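Local coordinates for protein thioesterase (Streptomyces coelicolor, PDB 3QMW) that probably hydrolyses thioesters of acyl intermediates in prodiginine biosynthesis, as an alpha/beta-hydrolase-fold thioesterase, at residues 69-74 with 175-180; 77-82 with 107-112; 94-99 with 116-121; 130-135 with 239-244; 204-209 with 253-258. All coordinates share one frame; numbering follows the deposited sequence.

Contact 1: residues 69-74 with 175-180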
# COMPACT_ATOMS: atom_id res chain seq x y z
N LEU D 69 11.97 26.39 5.33
CA LEU D 69 11.88 27.57 6.17
C LEU D 69 13.07 27.67 7.13
O LEU D 69 13.07 28.48 8.06
CB LEU D 69 10.56 27.55 6.96
CG LEU D 69 9.27 27.57 6.13
CD1 LEU D 69 8.07 27.39 7.05
CD2 LEU D 69 9.16 28.85 5.32
N ARG D 70 14.08 26.84 6.90
CA ARG D 70 15.27 26.81 7.71
C ARG D 70 16.47 27.04 6.82
O ARG D 70 17.55 26.49 7.04
CB ARG D 70 15.41 25.45 8.40
CG ARG D 70 14.14 24.96 9.05
CD ARG D 70 14.41 23.67 9.77
NE ARG D 70 15.33 23.87 10.88
CZ ARG D 70 15.81 22.90 11.65
NH1 ARG D 70 16.66 23.20 12.62
NH2 ARG D 70 15.46 21.64 11.45
N LEU D 71 16.26 27.85 5.80
CA LEU D 71 17.30 28.19 4.85
C LEU D 71 18.42 29.02 5.51
O LEU D 71 19.59 28.90 5.13
CB LEU D 71 16.68 28.96 3.69
CG LEU D 71 17.48 29.07 2.40
CD1 LEU D 71 17.76 27.70 1.79
CD2 LEU D 71 16.70 29.95 1.43
N ARG D 72 18.05 29.84 6.49
CA ARG D 72 19.00 30.72 7.18
C ARG D 72 19.91 29.98 8.17
O ARG D 72 20.95 30.51 8.57
CB ARG D 72 18.25 31.82 7.93
CG ARG D 72 17.63 32.88 7.04
CD ARG D 72 16.70 33.77 7.86
NE ARG D 72 16.62 35.15 7.35
CZ ARG D 72 15.71 35.62 6.49
NH1 ARG D 72 15.77 36.90 6.12
NH2 ARG D 72 14.74 34.83 6.00
N GLU D 73 19.52 28.78 8.57
CA GLU D 73 20.29 28.02 9.54
C GLU D 73 21.38 27.21 8.85
O GLU D 73 21.24 26.83 7.70
CB GLU D 73 19.37 27.12 10.36
CG GLU D 73 18.31 27.91 11.11
CD GLU D 73 17.13 27.05 11.53
OE1 GLU D 73 17.37 25.95 12.08
OE2 GLU D 73 15.96 27.49 11.31
N ARG D 74 22.46 26.96 9.57
CA ARG D 74 23.62 26.27 9.00
C ARG D 74 23.39 24.75 9.00
O ARG D 74 23.01 24.18 10.03
CB ARG D 74 24.86 26.63 9.81
CG ARG D 74 26.18 26.08 9.26
CD ARG D 74 27.06 25.52 10.39
NE ARG D 74 26.39 24.41 11.09
CZ ARG D 74 26.90 23.74 12.12
NH1 ARG D 74 28.11 24.04 12.60
NH2 ARG D 74 26.20 22.75 12.67
N ASP D 175 20.82 24.20 -8.03
CA ASP D 175 21.76 25.26 -7.71
C ASP D 175 21.59 25.70 -6.26
O ASP D 175 22.52 25.61 -5.47
CB ASP D 175 21.55 26.44 -8.66
CG ASP D 175 22.55 27.57 -8.44
OD1 ASP D 175 23.78 27.30 -8.43
OD2 ASP D 175 22.10 28.72 -8.28
N ARG D 176 20.39 26.14 -5.90
CA ARG D 176 20.17 26.70 -4.57
C ARG D 176 20.52 25.77 -3.41
O ARG D 176 20.96 26.24 -2.35
CB ARG D 176 18.72 27.16 -4.40
CG ARG D 176 18.29 27.19 -2.92
CD ARG D 176 16.95 27.84 -2.69
NE ARG D 176 17.11 29.25 -2.33
CZ ARG D 176 16.16 29.99 -1.76
NH1 ARG D 176 14.97 29.46 -1.45
NH2 ARG D 176 16.40 31.27 -1.47
N ARG D 177 20.32 24.47 -3.58
CA ARG D 177 20.49 23.53 -2.48
C ARG D 177 21.84 22.79 -2.50
O ARG D 177 22.01 21.82 -1.77
CB ARG D 177 19.32 22.54 -2.42
CG ARG D 177 17.96 23.24 -2.27
CD ARG D 177 16.96 22.44 -1.44
NE ARG D 177 15.80 23.24 -1.05
CZ ARG D 177 15.88 24.33 -0.28
NH1 ARG D 177 17.05 24.74 0.17
NH2 ARG D 177 14.78 24.99 0.03
N LEU D 178 22.78 23.26 -3.32
CA LEU D 178 24.14 22.66 -3.39
C LEU D 178 24.95 22.67 -2.08
O LEU D 178 25.57 21.66 -1.73
CB LEU D 178 24.98 23.30 -4.50
CG LEU D 178 25.01 22.52 -5.79
CD1 LEU D 178 25.59 23.37 -6.90
CD2 LEU D 178 25.83 21.26 -5.60
N PRO D 179 24.98 23.81 -1.37
CA PRO D 179 25.55 23.79 -0.03
C PRO D 179 25.01 22.66 0.83
O PRO D 179 25.78 21.92 1.45
CB PRO D 179 25.12 25.15 0.56
CG PRO D 179 24.79 26.01 -0.62
CD PRO D 179 24.89 25.19 -1.87
N VAL D 180 23.69 22.52 0.85
CA VAL D 180 23.01 21.61 1.77
C VAL D 180 23.21 20.18 1.33
O VAL D 180 23.35 19.29 2.16
CB VAL D 180 21.53 21.93 1.85
CG1 VAL D 180 20.95 21.30 3.07
CG2 VAL D 180 21.35 23.44 1.92
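Leu71 meets two consecutive arginines, Arg176 and Arg177, with a different methyl branch for each and from a different direction relative to each guanidinium. CD2 lies over one face of the Arg176 guanidinium, 3.1 Å above its plane and displaced toward the rim; Leu71 CD2 is 3.2 Å from both Arg176 CZ and Arg176 NH2, rather short for a methyl. Arg176 reaches it because its chain is extended at first and then turns at chi3 (-95°), which brings the flat end round to the methyl. The other branch, CD1, sits near the plane of the Arg177 guanidinium, at its edge, with Leu71 CD1 and Arg177 NH1 3.4 Å apart. Arg177 was modelled in two conformers, so this second approach is less certain. Behind the leucine, Arg70 grips Glu73 side-on, two of its nitrogens ending on the same oxygen: Arg70 NE to Glu73 OE1 is 3.2 Å and Arg70 NH1 to Glu73 OE1 is 2.9 Å. Arg70 also makes a cation-pi contact with Trp11 of the second subunit. Between the two segments, by contrast, the contact is one of methyl against guanidinium. With 137 Å² buried and no polar bond bridging 69-74 and 175-180, the chemistry implies a modest surface association in which a leucine covers parts of two guanidinium groups, probably without balancing either charge.

Contact 2: residues 77-82 with 107-112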
# COMPACT_ATOMS: atom_id res chain seq x y z
N ASP D 77 27.47 19.04 8.80
CA ASP D 77 28.28 18.14 7.96
C ASP D 77 28.84 16.95 8.75
O ASP D 77 29.63 16.17 8.21
CB ASP D 77 29.41 18.91 7.26
CG ASP D 77 30.49 19.40 8.21
OD1 ASP D 77 30.34 20.50 8.79
OD2 ASP D 77 31.52 18.69 8.37
N THR D 78 28.40 16.78 10.00
CA THR D 78 28.87 15.70 10.87
C THR D 78 27.68 14.90 11.40
O THR D 78 26.70 15.48 11.91
CB THR D 78 29.72 16.25 12.06
OG1 THR D 78 30.77 17.09 11.56
CG2 THR D 78 30.35 15.10 12.86
N MET D 79 27.77 13.57 11.31
CA MET D 79 26.60 12.71 11.50
C MET D 79 26.06 12.64 12.93
O MET D 79 24.84 12.69 13.12
CB MET D 79 26.90 11.29 10.98
CG MET D 79 25.69 10.34 10.96
SD MET D 79 24.28 10.88 9.96
CE MET D 79 25.02 10.91 8.32
N GLU D 80 26.94 12.52 13.94
CA GLU D 80 26.46 12.32 15.32
C GLU D 80 25.89 13.57 16.02
O GLU D 80 24.89 13.47 16.73
CB GLU D 80 27.51 11.65 16.22
CG GLU D 80 26.85 10.77 17.31
CD GLU D 80 27.70 10.60 18.56
OE1 GLU D 80 28.06 11.63 19.19
OE2 GLU D 80 27.99 9.43 18.92
N PRO D 81 26.54 14.74 15.86
CA PRO D 81 25.82 15.93 16.34
C PRO D 81 24.42 16.04 15.71
O PRO D 81 23.45 16.37 16.40
CB PRO D 81 26.72 17.11 15.92
CG PRO D 81 27.82 16.52 15.08
CD PRO D 81 27.91 15.06 15.45
N LEU D 82 24.33 15.76 14.42
CA LEU D 82 23.05 15.78 13.71
C LEU D 82 22.07 14.78 14.33
O LEU D 82 20.96 15.14 14.72
CB LEU D 82 23.25 15.46 12.23
CG LEU D 82 22.03 15.58 11.31
CD1 LEU D 82 21.31 16.90 11.52
CD2 LEU D 82 22.47 15.41 9.87
N GLY D 107 19.30 9.44 4.59
CA GLY D 107 18.26 9.26 5.60
C GLY D 107 18.29 7.91 6.30
O GLY D 107 17.95 7.81 7.47
N ALA D 108 18.69 6.87 5.58
CA ALA D 108 18.84 5.53 6.15
C ALA D 108 19.96 5.49 7.19
O ALA D 108 19.76 5.08 8.34
CB ALA D 108 19.14 4.53 5.06
N LEU D 109 21.14 5.92 6.76
CA LEU D 109 22.31 6.02 7.64
C LEU D 109 21.96 6.86 8.85
O LEU D 109 22.25 6.48 9.98
CB LEU D 109 23.52 6.60 6.88
CG LEU D 109 24.89 6.62 7.59
CD1 LEU D 109 25.16 5.35 8.40
CD2 LEU D 109 26.01 6.85 6.60
N LEU D 110 21.28 7.99 8.61
CA LEU D 110 20.87 8.91 9.67
C LEU D 110 19.83 8.27 10.59
O LEU D 110 19.89 8.47 11.80
CB LEU D 110 20.34 10.22 9.09
CG LEU D 110 19.54 11.17 10.00
CD1 LEU D 110 20.15 11.36 11.39
CD2 LEU D 110 19.41 12.51 9.30
N ALA D 111 18.90 7.52 10.01
CA ALA D 111 17.88 6.80 10.77
C ALA D 111 18.49 5.85 11.80
O ALA D 111 18.15 5.88 13.00
CB ALA D 111 16.99 6.01 9.82
N TYR D 112 19.41 5.01 11.32
CA TYR D 112 20.14 4.05 12.15
C TYR D 112 20.84 4.75 13.32
O TYR D 112 20.68 4.37 14.48
CB TYR D 112 21.13 3.29 11.26
CG TYR D 112 22.18 2.46 11.97
CD1 TYR D 112 21.82 1.50 12.92
CD2 TYR D 112 23.53 2.62 11.67
CE1 TYR D 112 22.80 0.74 13.56
CE2 TYR D 112 24.50 1.87 12.30
CZ TYR D 112 24.13 0.93 13.24
OH TYR D 112 25.10 0.19 13.87
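The backbones of 77-82 and 107-112 approach most closely at Met79 and Leu110, whose CA atoms are 7.1 Å apart, a spacing that lets side chains from both helices meet directly. Met79 carries most of the contact from its side. Its CG stands anti to the backbone N (chi1 -172°), after which bends at chi2 and chi3 (59° and 63°) fold the chain so that sulfur and terminal methyl reach different partners. The sulfur rests against the base of Leu110: Met79 SD is 3.9 Å from Leu110 CA and 4.1 Å from Leu110 CB, so the leucine is touched near its backbone, not at its methyls. The methyl meets the preceding leucine, with Met79 CE 4.4 Å from Leu109 CG. One turn further along helix 79-91, Leu82 supplies a branch-to-branch contact, Leu82 CD2 to Leu110 CD2 at 4.3 Å. All four residues are buried, and every approach is apolar. Beyond them, Leu110 also packs on Phe36 of strand 31-36, while Leu109 touches Tyr140, which ties the pair of helices to the sheet and to the loop following strand 129-132. Helix 106-120 begins within a GxSxG sequence (Gly103, Ser105, Gly107) consistent with a nucleophile elbow, and its packing beside helix 79-91 is the pairing expected of the two helices before and after the nucleophile-bearing strand in the alpha/beta hydrolase fold.

Contact 3: residues 94-99 with 116-121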
# COMPACT_ATOMS: atom_id res chain seq x y z
N ARG D 94 7.83 14.57 22.39
CA ARG D 94 7.14 13.36 22.83
C ARG D 94 6.80 12.41 21.69
O ARG D 94 5.71 11.84 21.65
CB ARG D 94 5.86 13.74 23.58
CG ARG D 94 6.03 14.84 24.63
CD ARG D 94 6.89 14.36 25.80
NE ARG D 94 6.15 13.41 26.63
CZ ARG D 94 5.95 13.52 27.94
NH1 ARG D 94 5.26 12.57 28.56
NH2 ARG D 94 6.44 14.54 28.65
N LEU D 95 7.73 12.25 20.75
CA LEU D 95 7.52 11.40 19.58
C LEU D 95 8.16 10.04 19.72
O LEU D 95 7.88 9.14 18.93
CB LEU D 95 8.09 12.06 18.32
CG LEU D 95 7.39 13.32 17.83
CD1 LEU D 95 8.11 13.83 16.61
CD2 LEU D 95 5.93 13.04 17.52
N THR D 96 9.01 9.88 20.73
CA THR D 96 9.78 8.66 20.91
C THR D 96 9.00 7.64 21.76
O THR D 96 9.43 7.22 22.83
CB THR D 96 11.13 8.99 21.56
OG1 THR D 96 10.90 9.74 22.75
CG2 THR D 96 11.98 9.83 20.60
N HIS D 97 7.83 7.25 21.24
CA HIS D 97 6.96 6.25 21.86
C HIS D 97 5.94 5.84 20.81
O HIS D 97 5.30 6.70 20.21
CB HIS D 97 6.23 6.82 23.09
CG HIS D 97 5.17 7.84 22.76
ND1 HIS D 97 4.00 7.53 22.10
CD2 HIS D 97 5.09 9.17 23.04
CE1 HIS D 97 3.27 8.61 21.96
NE2 HIS D 97 3.91 9.63 22.52
N ASP D 98 5.77 4.54 20.57
CA ASP D 98 4.85 4.09 19.51
C ASP D 98 5.19 4.83 18.20
O ASP D 98 4.44 5.70 17.72
CB ASP D 98 3.37 4.30 19.90
CG ASP D 98 2.95 3.47 21.13
OD1 ASP D 98 3.54 2.39 21.38
OD2 ASP D 98 2.01 3.92 21.84
N TYR D 99 6.35 4.47 17.66
CA TYR D 99 6.91 5.15 16.51
C TYR D 99 7.85 4.22 15.77
O TYR D 99 8.25 3.18 16.29
CB TYR D 99 7.65 6.41 16.97
CG TYR D 99 8.99 6.12 17.62
CD1 TYR D 99 9.07 5.49 18.86
CD2 TYR D 99 10.18 6.49 17.00
CE1 TYR D 99 10.29 5.22 19.46
CE2 TYR D 99 11.42 6.23 17.59
CZ TYR D 99 11.47 5.59 18.83
OH TYR D 99 12.70 5.33 19.41
N CYS D 116 20.28 4.22 17.43
CA CYS D 116 21.32 3.99 18.43
C CYS D 116 21.30 5.05 19.53
O CYS D 116 21.27 4.72 20.71
CB CYS D 116 22.68 3.96 17.74
SG CYS D 116 22.84 2.64 16.51
N VAL D 117 21.31 6.32 19.14
CA VAL D 117 21.39 7.41 20.11
C VAL D 117 20.21 7.42 21.09
O VAL D 117 20.38 7.77 22.25
CB VAL D 117 21.52 8.77 19.39
CG1 VAL D 117 21.35 9.93 20.37
CG2 VAL D 117 22.88 8.85 18.67
N LEU D 118 19.02 7.03 20.65
CA LEU D 118 17.87 6.95 21.55
C LEU D 118 17.97 5.72 22.49
O LEU D 118 17.39 5.72 23.58
CB LEU D 118 16.56 6.92 20.75
CG LEU D 118 16.21 8.23 20.04
CD1 LEU D 118 15.19 7.98 18.93
CD2 LEU D 118 15.69 9.28 21.01
N ARG D 119 18.71 4.69 22.06
CA ARG D 119 18.99 3.53 22.92
C ARG D 119 19.92 3.93 24.06
O ARG D 119 19.60 3.70 25.23
CB ARG D 119 19.63 2.38 22.13
CG ARG D 119 20.04 1.17 22.99
CD ARG D 119 20.35 -0.06 22.15
NE ARG D 119 21.57 0.11 21.35
CZ ARG D 119 22.16 -0.87 20.65
NH1 ARG D 119 21.66 -2.10 20.63
NH2 ARG D 119 23.26 -0.61 19.96
N ARG D 120 21.05 4.54 23.72
CA ARG D 120 22.02 5.01 24.73
C ARG D 120 21.36 5.90 25.79
O ARG D 120 21.69 5.80 26.97
CB ARG D 120 23.18 5.77 24.08
CG ARG D 120 23.96 4.99 23.02
CD ARG D 120 25.43 5.46 22.90
NE ARG D 120 25.56 6.92 22.96
CZ ARG D 120 25.57 7.75 21.91
NH1 ARG D 120 25.71 9.06 22.10
NH2 ARG D 120 25.46 7.28 20.67
N ARG D 121 20.42 6.74 25.37
CA ARG D 121 19.70 7.61 26.29
C ARG D 121 18.57 6.88 27.00
O ARG D 121 17.89 7.44 27.86
CB ARG D 121 19.12 8.81 25.53
CG ARG D 121 20.16 9.73 24.90
CD ARG D 121 19.49 10.97 24.36
NE ARG D 121 20.35 11.79 23.50
CZ ARG D 121 20.00 12.98 23.00
NH1 ARG D 121 18.81 13.51 23.27
NH2 ARG D 121 20.85 13.65 22.22
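Leu118 is met by Thr96 and Tyr99, and its two methyl branches divide the work. CD2 lies 3.8 Å from Thr96 CG2, the threonine offering its methyl and not its hydroxyl; Leu118 CD1 is a little farther from that same Thr96 CG2, at 4.1 Å. CD1 also approaches the end of the tyrosine, with Leu118 CD1 3.7 Å from Tyr99 OH, the two side chains coming at each other from opposite directions. The phenol oxygen is not left to an apolar neighbour, since Tyr99 OH is hydrogen-bonded to the carbonyl of Pro124. In the next shell, Thr96 sits at the centre of an inverse gamma turn (phi -88°, psi 60°), which folds the chain back so that Thr96 CA comes to rest 3.7 Å above the Tyr99 ring, toward its rim. Chi1 of Tyr99 (75°) places CG between the backbone N and the carbonyl carbon, sending the ring beneath that turn. The contact fastens the loop leading from helix 79-91 into strand 99-104 against the last turns of helix 106-120. Helix 79-91 borders both sides of it, with Leu90 touching Thr96 and Ala87 touching Leu118.

Contact 4: residues 130-135 with 239-244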
# COMPACT_ATOMS: atom_id res chain seq x y z
N PHE D 130 12.91 1.11 8.79
CA PHE D 130 12.91 0.99 7.33
C PHE D 130 14.03 1.81 6.72
O PHE D 130 14.23 2.97 7.08
CB PHE D 130 11.58 1.48 6.76
CG PHE D 130 10.39 0.89 7.42
CD1 PHE D 130 9.89 -0.34 7.02
CD2 PHE D 130 9.76 1.56 8.46
CE1 PHE D 130 8.79 -0.89 7.64
CE2 PHE D 130 8.65 1.02 9.08
CZ PHE D 130 8.16 -0.19 8.67
N VAL D 131 14.76 1.20 5.79
CA VAL D 131 15.84 1.89 5.11
C VAL D 131 15.82 1.51 3.64
O VAL D 131 15.88 0.33 3.31
CB VAL D 131 17.24 1.56 5.71
CG1 VAL D 131 17.23 1.64 7.23
CG2 VAL D 131 17.74 0.18 5.24
N SER D 132 15.73 2.50 2.76
CA SER D 132 15.76 2.24 1.33
C SER D 132 16.96 2.89 0.68
O SER D 132 17.48 3.88 1.17
CB SER D 132 14.46 2.72 0.68
OG SER D 132 14.23 4.09 0.95
N GLY D 133 17.42 2.29 -0.42
CA GLY D 133 18.55 2.80 -1.19
C GLY D 133 19.79 3.13 -0.38
O GLY D 133 20.50 4.08 -0.70
N SER D 134 20.06 2.35 0.66
CA SER D 134 21.23 2.60 1.52
C SER D 134 22.02 1.32 1.79
O SER D 134 21.46 0.30 2.18
CB SER D 134 20.79 3.22 2.85
OG SER D 134 21.90 3.42 3.70
N ARG D 135 23.33 1.39 1.56
CA ARG D 135 24.26 0.32 1.96
C ARG D 135 24.34 0.22 3.48
O ARG D 135 23.93 1.14 4.20
CB ARG D 135 25.65 0.61 1.41
CG ARG D 135 26.26 1.92 1.95
CD ARG D 135 27.60 2.25 1.37
NE ARG D 135 27.59 2.21 -0.09
CZ ARG D 135 28.63 2.54 -0.84
NH1 ARG D 135 29.77 2.97 -0.29
NH2 ARG D 135 28.54 2.46 -2.17
N HIS D 239 18.29 4.60 -7.69
CA HIS D 239 18.56 5.22 -6.39
C HIS D 239 17.51 6.27 -6.01
O HIS D 239 17.28 6.51 -4.83
CB HIS D 239 19.95 5.85 -6.42
CG HIS D 239 20.48 6.24 -5.07
ND1 HIS D 239 21.32 5.43 -4.35
CD2 HIS D 239 20.30 7.35 -4.33
CE1 HIS D 239 21.63 6.02 -3.21
NE2 HIS D 239 21.02 7.19 -3.17
N PHE D 240 16.88 6.90 -7.01
CA PHE D 240 15.90 7.97 -6.78
C PHE D 240 14.43 7.60 -7.05
O PHE D 240 13.56 8.48 -7.14
CB PHE D 240 16.29 9.21 -7.59
CG PHE D 240 17.25 10.12 -6.88
CD1 PHE D 240 18.61 10.09 -7.18
CD2 PHE D 240 16.78 11.00 -5.92
CE1 PHE D 240 19.50 10.93 -6.51
CE2 PHE D 240 17.66 11.85 -5.25
CZ PHE D 240 19.02 11.81 -5.55
N PHE D 241 14.14 6.30 -7.15
CA PHE D 241 12.76 5.83 -7.34
C PHE D 241 11.73 6.57 -6.44
O PHE D 241 10.59 6.80 -6.87
CB PHE D 241 12.66 4.31 -7.13
CG PHE D 241 12.80 3.85 -5.68
CD1 PHE D 241 11.78 4.08 -4.76
CD2 PHE D 241 13.91 3.15 -5.26
CE1 PHE D 241 11.90 3.65 -3.45
CE2 PHE D 241 14.04 2.71 -3.95
CZ PHE D 241 13.04 2.96 -3.04
N LEU D 242 12.16 6.94 -5.23
CA LEU D 242 11.30 7.52 -4.20
C LEU D 242 10.50 8.74 -4.64
O LEU D 242 9.43 9.02 -4.10
CB LEU D 242 12.15 7.91 -2.97
CG LEU D 242 11.38 8.27 -1.70
CD1 LEU D 242 10.51 7.11 -1.29
CD2 LEU D 242 12.31 8.65 -0.59
N ASN D 243 11.02 9.48 -5.62
CA ASN D 243 10.34 10.68 -6.11
C ASN D 243 8.98 10.36 -6.72
O ASN D 243 8.00 11.06 -6.44
CB ASN D 243 11.22 11.40 -7.14
CG ASN D 243 12.60 11.76 -6.58
OD1 ASN D 243 12.74 12.16 -5.42
ND2 ASN D 243 13.63 11.61 -7.42
N GLY D 244 8.90 9.32 -7.54
CA GLY D 244 7.65 8.93 -8.18
C GLY D 244 7.80 7.65 -8.98
O GLY D 244 8.92 7.24 -9.32
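Two side-chain torsions and one backbone turn bring His239 and Phe241 up to Gly133 and Ser132: chi1 of His239 (-166°) swings the imidazole away from its own N and beside the carbonyl carbon, whereas Phe241 at chi1 72° has CG between N and the carbonyl carbon, and Gly133 has a positive phi of 50°. Gly133 presents its carbonyl to the imidazole. Gly133 O is 3.4 Å from His239 CE1, the nearest ring atom, while His239 ND1 and His239 NE2 are each 4.0 Å from it; the oxygen approaches the ring obliquely and bonds to neither nitrogen. Their partners are Asp211, at ND1, and the hydroxyl of Ser105, at NE2. Ser132 meets the second aromatic, its CB lying near the ring plane at the edge of Phe241, with Ser132 CB 4.0 Å from Phe241 CZ. His104 joins the two segments from outside: its ND1 pairs with Ser132 OG, its NE2 with the carbonyl of His239, and its ring meets that of Phe241 edge-to-face. Ser132 OG and His239 O, one from each segment, are thereby satisfied through a shared neighbour. Ser105, His239 and Asp211 have the geometry of a Ser-His-Asp triad, with the serine on a probable nucleophile elbow. Read this way, the chemistry implies that the end of strand 129-132 backs the presumed catalytic histidine: the Gly133 carbonyl packs obliquely against the imidazole, and the two hydrogen bonds at its nitrogens would fix the rotation of the ring.

Contact 5: residues 204-209 with 253-258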
# COMPACT_ATOMS: atom_id res chain seq x y z
N THR D 204 13.61 -3.54 8.08
CA THR D 204 13.28 -3.86 6.70
C THR D 204 14.07 -2.95 5.76
O THR D 204 14.06 -1.73 5.93
CB THR D 204 11.78 -3.68 6.44
OG1 THR D 204 11.03 -4.14 7.56
CG2 THR D 204 11.38 -4.44 5.17
N ALA D 205 14.75 -3.55 4.79
CA ALA D 205 15.62 -2.81 3.89
C ALA D 205 15.20 -3.00 2.43
O ALA D 205 14.92 -4.12 2.00
CB ALA D 205 17.06 -3.24 4.08
N PHE D 206 15.20 -1.90 1.68
CA PHE D 206 14.77 -1.93 0.30
C PHE D 206 15.93 -1.69 -0.63
O PHE D 206 16.64 -0.70 -0.51
CB PHE D 206 13.72 -0.86 0.05
CG PHE D 206 12.50 -1.03 0.89
CD1 PHE D 206 11.39 -1.70 0.40
CD2 PHE D 206 12.46 -0.51 2.18
CE1 PHE D 206 10.25 -1.86 1.19
CE2 PHE D 206 11.32 -0.67 2.97
CZ PHE D 206 10.22 -1.34 2.47
N SER D 207 16.13 -2.63 -1.55
CA SER D 207 17.09 -2.47 -2.61
C SER D 207 16.34 -2.07 -3.86
O SER D 207 15.11 -2.10 -3.88
CB SER D 207 17.86 -3.78 -2.84
OG SER D 207 16.98 -4.89 -2.82
N ALA D 208 17.08 -1.66 -4.88
CA ALA D 208 16.53 -1.29 -6.18
C ALA D 208 17.43 -1.91 -7.25
O ALA D 208 18.64 -1.94 -7.10
CB ALA D 208 16.47 0.22 -6.31
N ALA D 209 16.85 -2.45 -8.29
CA ALA D 209 17.61 -3.13 -9.30
C ALA D 209 18.57 -2.27 -10.09
O ALA D 209 19.63 -2.70 -10.47
CB ALA D 209 16.71 -3.82 -10.18
N ALA D 253 3.38 0.48 -0.05
CA ALA D 253 2.45 -0.61 0.19
C ALA D 253 3.09 -1.59 1.16
O ALA D 253 2.44 -2.05 2.10
CB ALA D 253 2.08 -1.29 -1.11
N HIS D 254 4.37 -1.89 0.94
CA HIS D 254 5.15 -2.65 1.93
C HIS D 254 5.14 -2.00 3.32
O HIS D 254 4.92 -2.67 4.32
CB HIS D 254 6.58 -2.87 1.44
CG HIS D 254 6.69 -3.89 0.36
ND1 HIS D 254 6.50 -5.24 0.59
CD2 HIS D 254 6.97 -3.77 -0.96
CE1 HIS D 254 6.66 -5.91 -0.54
NE2 HIS D 254 6.95 -5.04 -1.50
N LEU D 255 5.33 -0.69 3.39
CA LEU D 255 5.26 0.01 4.67
C LEU D 255 3.91 -0.22 5.33
O LEU D 255 3.83 -0.49 6.53
CB LEU D 255 5.50 1.52 4.48
CG LEU D 255 6.93 1.92 4.06
CD1 LEU D 255 7.03 3.41 3.75
CD2 LEU D 255 7.97 1.53 5.10
N GLY D 256 2.86 -0.16 4.53
CA GLY D 256 1.51 -0.37 5.02
C GLY D 256 1.24 -1.74 5.62
O GLY D 256 0.38 -1.86 6.51
N THR D 257 1.98 -2.76 5.16
CA THR D 257 1.82 -4.13 5.67
C THR D 257 2.50 -4.38 7.01
O THR D 257 1.97 -5.14 7.82
CB THR D 257 2.35 -5.20 4.67
OG1 THR D 257 3.69 -4.90 4.26
CG2 THR D 257 1.45 -5.29 3.45
N GLU D 258 3.65 -3.75 7.24
CA GLU D 258 4.40 -3.95 8.51
C GLU D 258 4.03 -2.94 9.62
O GLU D 258 4.23 -3.22 10.79
CB GLU D 258 5.92 -3.95 8.25
CG GLU D 258 6.47 -5.32 7.84
CD GLU D 258 7.64 -5.22 6.86
OE1 GLU D 258 8.57 -4.42 7.12
OE2 GLU D 258 7.63 -5.94 5.83
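Phe206, Glu258 and Thr204 have the most surface buried between strand 203-208 and helix 246-258. Phe206 points its ring at the helix and takes His254 at its edge, with Phe206 CE1 3.8 Å from His254 CB, so the aliphatic root of the histidine does the touching. Leu255 adds a looser approach, Phe206 CZ to Leu255 CD2 at 4.5 Å. Locally the two axes pass 11.1 Å apart at 167°, nearly antiparallel, which is the usual layout for the C-terminal helix laid against the central parallel sheet of an alpha/beta hydrolase. Two residues earlier in the strand, Thr204 meets Glu258, the side chains coming from opposite directions. Thr204 OG1 donates to Glu258 OE1 at 2.5 Å, an exact length that is doubtful, meeting the carboxylate on its syn side but 29° out of its plane; the same hydroxyl is also bonded to His128 NE2. With an alanine in place of Glu258, the Thr204 hydroxyl would probably be left without its mate on the helix and freer to turn, beside a gap at Thr204 CG2. Glu258 OE2 has a weak, long ion pair with Arg233. Elsewhere on the helix, Thr257 O accepts a hydrogen bond from Arg250 of the second subunit.

Overall arrangement
Along the chain, contact 1 encloses contacts 2 and 3, which cross each other; contacts 4 and 5 also cross, and contact 1 crosses contact 4. Contacts 2 and 3 share helix 106-120, their centres about 15 Å apart. Contacts 4 and 5 lie closest, about 10 Å between centres, and use neighbouring strands 129-132 and 203-208 of the six-stranded parallel sheet, joined by probable backbone hydrogen bonds. Ala108 of contact 2 packs on Ser134 and Val131 of contact 4, linking helix to sheet. Contacts 1 and 5, about 30 Å apart, lie on opposite sides of the chain's centre. Contact 4, with the presumed active-site histidine, is the nearest of the five to that centre, while contact 1 lies at the surface.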